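Local coordinates for selenium-binding protein (Sulfolobus tokodaii, PDB 2ECE) that is of unknown function but belongs to the selenium-binding protein family, whose members are thought to bind selenium, and folds as a beta-propeller, at residues S338-I350 and L358-R370. Residues are numbered along the deposited sequence; the frame is centred on the assembly and turned at random.
Sequences SLWGIGEVRQYDI and LTGKVKLGGIFHR
The E344 carboxylate is gripped at both oxygens, and across the contact H369 NE2 donates to E344 OE2, 2.7 Å away, with 173° at the hydrogen. The bond uses the anti lone pair of OE2 and lies in the imidazole plane; carboxylate and ring are nearly coplanar, 18° apart. A water 2.6 Å from E344 OE2 donates to that oxygen and accepts from K361 NZ. E344 OE1 takes R346 NE at 2.9 Å and also NH2, a side-on salt bridge that helps fix the rotation of the carboxylate. K361 CE lies over one face of the R346 guanidinium, whose edge reaches Y348 OH through NH1. The Y348 ring, its CG turned beside the backbone N (chi1 -74°), receives L358 CG over its face, 4.2 Å from the centroid. Between the strands V345 and V362 exchange two backbone bonds, and on the opposite face V345 CB meets V362 CG2; Q347 O takes T359 N at 2.8 Å and G360 N weakly, marking a classic bulge. Beyond the strands, G343 and G366 bring their CA atoms to 3.5 Å, an approach that leaves no room for a CB on either residue. Strands 344-349 and 357-363 form the outer hairpin of a four-stranded propeller blade: strand 334-339 flanks 344-349, V345 and V362 pack against strand 429-438, and R346 and Y348 against strand 291-304.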
# COMPACT_ATOMS: atom_id res chain seq x y z
N SER A 338 -6.71 -7.87 3.47
CA SER A 338 -5.78 -8.92 3.80
C SER A 338 -5.82 -9.00 5.32
O SER A 338 -6.00 -7.98 6.00
CB SER A 338 -4.37 -8.58 3.32
OG SER A 338 -3.86 -7.42 3.98
N LEU A 339 -5.71 -10.20 5.86
CA LEU A 339 -5.70 -10.39 7.31
C LEU A 339 -4.34 -11.00 7.57
O LEU A 339 -4.15 -12.21 7.44
CB LEU A 339 -6.81 -11.33 7.77
CG LEU A 339 -8.21 -10.76 8.00
CD1 LEU A 339 -8.86 -10.40 6.68
CD2 LEU A 339 -9.07 -11.79 8.75
N TRP A 340 -3.39 -10.14 7.92
CA TRP A 340 -2.02 -10.55 8.17
C TRP A 340 -1.84 -11.35 9.45
O TRP A 340 -0.81 -12.00 9.64
CB TRP A 340 -1.14 -9.30 8.22
CG TRP A 340 0.32 -9.59 8.12
CD1 TRP A 340 0.98 -10.14 7.05
CD2 TRP A 340 1.31 -9.29 9.10
NE1 TRP A 340 2.33 -10.19 7.31
CE2 TRP A 340 2.56 -9.68 8.56
CE3 TRP A 340 1.27 -8.73 10.38
CZ2 TRP A 340 3.76 -9.52 9.26
CZ3 TRP A 340 2.47 -8.57 11.08
CH2 TRP A 340 3.69 -8.97 10.51
N GLY A 341 -2.83 -11.31 10.34
CA GLY A 341 -2.73 -12.06 11.58
C GLY A 341 -3.35 -13.43 11.41
O GLY A 341 -2.67 -14.45 11.50
N ILE A 342 -4.65 -13.46 11.13
CA ILE A 342 -5.36 -14.71 10.95
C ILE A 342 -4.91 -15.50 9.72
O ILE A 342 -4.78 -16.73 9.77
CB ILE A 342 -6.88 -14.45 10.90
CG1 ILE A 342 -7.37 -14.16 12.33
CG2 ILE A 342 -7.61 -15.64 10.28
CD1 ILE A 342 -8.73 -13.52 12.40
N GLY A 343 -4.66 -14.81 8.61
CA GLY A 343 -4.21 -15.47 7.39
C GLY A 343 -5.25 -15.58 6.29
O GLY A 343 -5.56 -16.68 5.82
N GLU A 344 -5.80 -14.45 5.86
CA GLU A 344 -6.82 -14.47 4.82
C GLU A 344 -6.80 -13.25 3.90
O GLU A 344 -6.18 -12.23 4.20
CB GLU A 344 -8.22 -14.54 5.44
CG GLU A 344 -8.51 -15.69 6.40
CD GLU A 344 -9.90 -15.57 7.04
OE1 GLU A 344 -10.59 -14.57 6.77
OE2 GLU A 344 -10.29 -16.47 7.81
N VAL A 345 -7.48 -13.40 2.77
CA VAL A 345 -7.69 -12.32 1.83
C VAL A 345 -9.19 -12.47 1.64
O VAL A 345 -9.67 -13.58 1.38
CB VAL A 345 -7.00 -12.52 0.46
CG1 VAL A 345 -7.44 -11.41 -0.49
CG2 VAL A 345 -5.49 -12.50 0.60
N ARG A 346 -9.92 -11.38 1.81
CA ARG A 346 -11.37 -11.39 1.66
C ARG A 346 -11.80 -10.44 0.56
O ARG A 346 -11.08 -9.49 0.22
CB ARG A 346 -12.05 -10.98 2.97
CG ARG A 346 -11.77 -11.89 4.14
CD ARG A 346 -12.57 -11.45 5.36
NE ARG A 346 -12.38 -12.34 6.50
CZ ARG A 346 -13.12 -12.33 7.60
NH1 ARG A 346 -14.11 -11.46 7.72
NH2 ARG A 346 -12.87 -13.19 8.57
N GLN A 347 -12.98 -10.71 0.01
CA GLN A 347 -13.56 -9.88 -1.04
C GLN A 347 -14.93 -9.44 -0.54
O GLN A 347 -15.78 -10.28 -0.21
CB GLN A 347 -13.73 -10.68 -2.33
CG GLN A 347 -14.51 -9.94 -3.41
CD GLN A 347 -14.98 -10.85 -4.53
OE1 GLN A 347 -14.58 -10.71 -5.68
NE2 GLN A 347 -15.84 -11.80 -4.19
N TYR A 348 -15.15 -8.14 -0.46
CA TYR A 348 -16.43 -7.61 -0.02
C TYR A 348 -17.12 -6.87 -1.15
O TYR A 348 -16.53 -6.00 -1.79
CB TYR A 348 -16.27 -6.65 1.16
CG TYR A 348 -15.95 -7.30 2.48
CD1 TYR A 348 -14.66 -7.71 2.79
CD2 TYR A 348 -16.96 -7.51 3.43
CE1 TYR A 348 -14.36 -8.30 4.02
CE2 TYR A 348 -16.68 -8.10 4.66
CZ TYR A 348 -15.38 -8.49 4.95
OH TYR A 348 -15.09 -9.08 6.17
N ASP A 349 -18.37 -7.23 -1.41
CA ASP A 349 -19.14 -6.57 -2.45
C ASP A 349 -19.54 -5.23 -1.84
O ASP A 349 -20.20 -5.20 -0.80
CB ASP A 349 -20.39 -7.40 -2.79
CG ASP A 349 -21.30 -6.72 -3.79
OD1 ASP A 349 -21.76 -7.41 -4.73
OD2 ASP A 349 -21.57 -5.51 -3.65
N ILE A 350 -19.13 -4.13 -2.45
CA ILE A 350 -19.48 -2.83 -1.90
C ILE A 350 -20.44 -2.05 -2.80
O ILE A 350 -20.38 -0.82 -2.86
CB ILE A 350 -18.23 -1.96 -1.61
CG1 ILE A 350 -17.29 -1.93 -2.82
CG2 ILE A 350 -17.51 -2.49 -0.39
CD1 ILE A 350 -16.09 -1.03 -2.62
N LEU A 358 -19.67 -9.85 2.38
CA LEU A 358 -18.57 -10.80 2.18
C LEU A 358 -18.94 -11.76 1.05
O LEU A 358 -19.92 -12.50 1.16
CB LEU A 358 -18.32 -11.59 3.47
CG LEU A 358 -16.90 -11.95 3.92
CD1 LEU A 358 -16.98 -13.19 4.80
CD2 LEU A 358 -15.99 -12.21 2.74
N THR A 359 -18.17 -11.76 -0.04
CA THR A 359 -18.47 -12.65 -1.15
C THR A 359 -17.32 -13.57 -1.53
O THR A 359 -17.43 -14.35 -2.48
CB THR A 359 -18.87 -11.85 -2.42
OG1 THR A 359 -17.84 -10.91 -2.74
CG2 THR A 359 -20.19 -11.10 -2.19
N GLY A 360 -16.22 -13.49 -0.78
CA GLY A 360 -15.08 -14.34 -1.08
C GLY A 360 -14.05 -14.35 0.03
O GLY A 360 -13.78 -13.31 0.63
N LYS A 361 -13.46 -15.51 0.29
CA LYS A 361 -12.45 -15.65 1.34
C LYS A 361 -11.51 -16.82 1.08
O LYS A 361 -11.95 -17.95 0.84
CB LYS A 361 -13.13 -15.86 2.69
CG LYS A 361 -12.17 -16.12 3.84
CD LYS A 361 -12.86 -16.69 5.08
CE LYS A 361 -13.90 -15.75 5.66
NZ LYS A 361 -14.52 -16.33 6.88
N VAL A 362 -10.20 -16.56 1.10
CA VAL A 362 -9.22 -17.62 0.91
C VAL A 362 -8.27 -17.61 2.11
O VAL A 362 -8.08 -16.57 2.75
CB VAL A 362 -8.41 -17.45 -0.40
CG1 VAL A 362 -9.33 -17.59 -1.60
CG2 VAL A 362 -7.69 -16.11 -0.40
N LYS A 363 -7.70 -18.77 2.42
CA LYS A 363 -6.77 -18.89 3.54
C LYS A 363 -5.35 -19.08 3.04
O LYS A 363 -5.08 -19.95 2.21
CB LYS A 363 -7.15 -20.07 4.43
CG LYS A 363 -8.59 -20.09 4.90
CD LYS A 363 -8.84 -21.30 5.79
CE LYS A 363 -10.31 -21.64 5.89
NZ LYS A 363 -11.10 -20.50 6.42
N LEU A 364 -4.43 -18.27 3.55
CA LEU A 364 -3.03 -18.34 3.17
C LEU A 364 -2.18 -18.04 4.40
O LEU A 364 -2.33 -16.98 5.02
CB LEU A 364 -2.73 -17.30 2.08
CG LEU A 364 -3.42 -17.42 0.71
CD1 LEU A 364 -3.27 -16.10 -0.05
CD2 LEU A 364 -2.80 -18.58 -0.08
N GLY A 365 -1.31 -18.98 4.76
CA GLY A 365 -0.46 -18.80 5.93
C GLY A 365 -1.25 -18.37 7.16
O GLY A 365 -2.30 -18.94 7.45
N GLY A 366 -0.74 -17.38 7.88
CA GLY A 366 -1.44 -16.88 9.05
C GLY A 366 -1.12 -17.59 10.35
O GLY A 366 -0.86 -18.80 10.37
N ILE A 367 -1.12 -16.85 11.45
CA ILE A 367 -0.85 -17.44 12.75
C ILE A 367 -2.02 -18.36 13.10
O ILE A 367 -1.84 -19.38 13.77
CB ILE A 367 -0.71 -16.35 13.84
CG1 ILE A 367 0.49 -15.46 13.54
CG2 ILE A 367 -0.57 -17.00 15.20
CD1 ILE A 367 0.54 -14.20 14.37
N PHE A 368 -3.22 -18.01 12.64
CA PHE A 368 -4.40 -18.81 12.92
C PHE A 368 -4.56 -20.01 11.99
O PHE A 368 -4.64 -21.14 12.46
CB PHE A 368 -5.66 -17.95 12.86
CG PHE A 368 -6.91 -18.69 13.28
CD1 PHE A 368 -7.11 -19.04 14.62
CD2 PHE A 368 -7.88 -19.04 12.34
CE1 PHE A 368 -8.25 -19.75 15.01
CE2 PHE A 368 -9.02 -19.74 12.73
CZ PHE A 368 -9.21 -20.10 14.06
N HIS A 369 -4.61 -19.77 10.68
CA HIS A 369 -4.80 -20.84 9.70
C HIS A 369 -3.56 -21.68 9.37
O HIS A 369 -3.68 -22.88 9.11
CB HIS A 369 -5.33 -20.29 8.37
CG HIS A 369 -6.70 -19.67 8.46
ND1 HIS A 369 -7.80 -20.36 8.93
CD2 HIS A 369 -7.14 -18.45 8.09
CE1 HIS A 369 -8.86 -19.59 8.84
NE2 HIS A 369 -8.49 -18.42 8.34
N ARG A 370 -2.38 -21.06 9.37
CA ARG A 370 -1.16 -21.79 9.02
C ARG A 370 -1.41 -22.55 7.72
O ARG A 370 -0.90 -23.66 7.51
CB ARG A 370 -0.77 -22.77 10.13
CG ARG A 370 0.44 -22.34 10.93
CD ARG A 370 0.12 -21.19 11.87
NE ARG A 370 1.31 -20.55 12.44
CZ ARG A 370 2.11 -19.72 11.77
NH1 ARG A 370 1.84 -19.42 10.50
NH2 ARG A 370 3.16 -19.18 12.37
O HOH W 1 -12.52 -16.61 9.06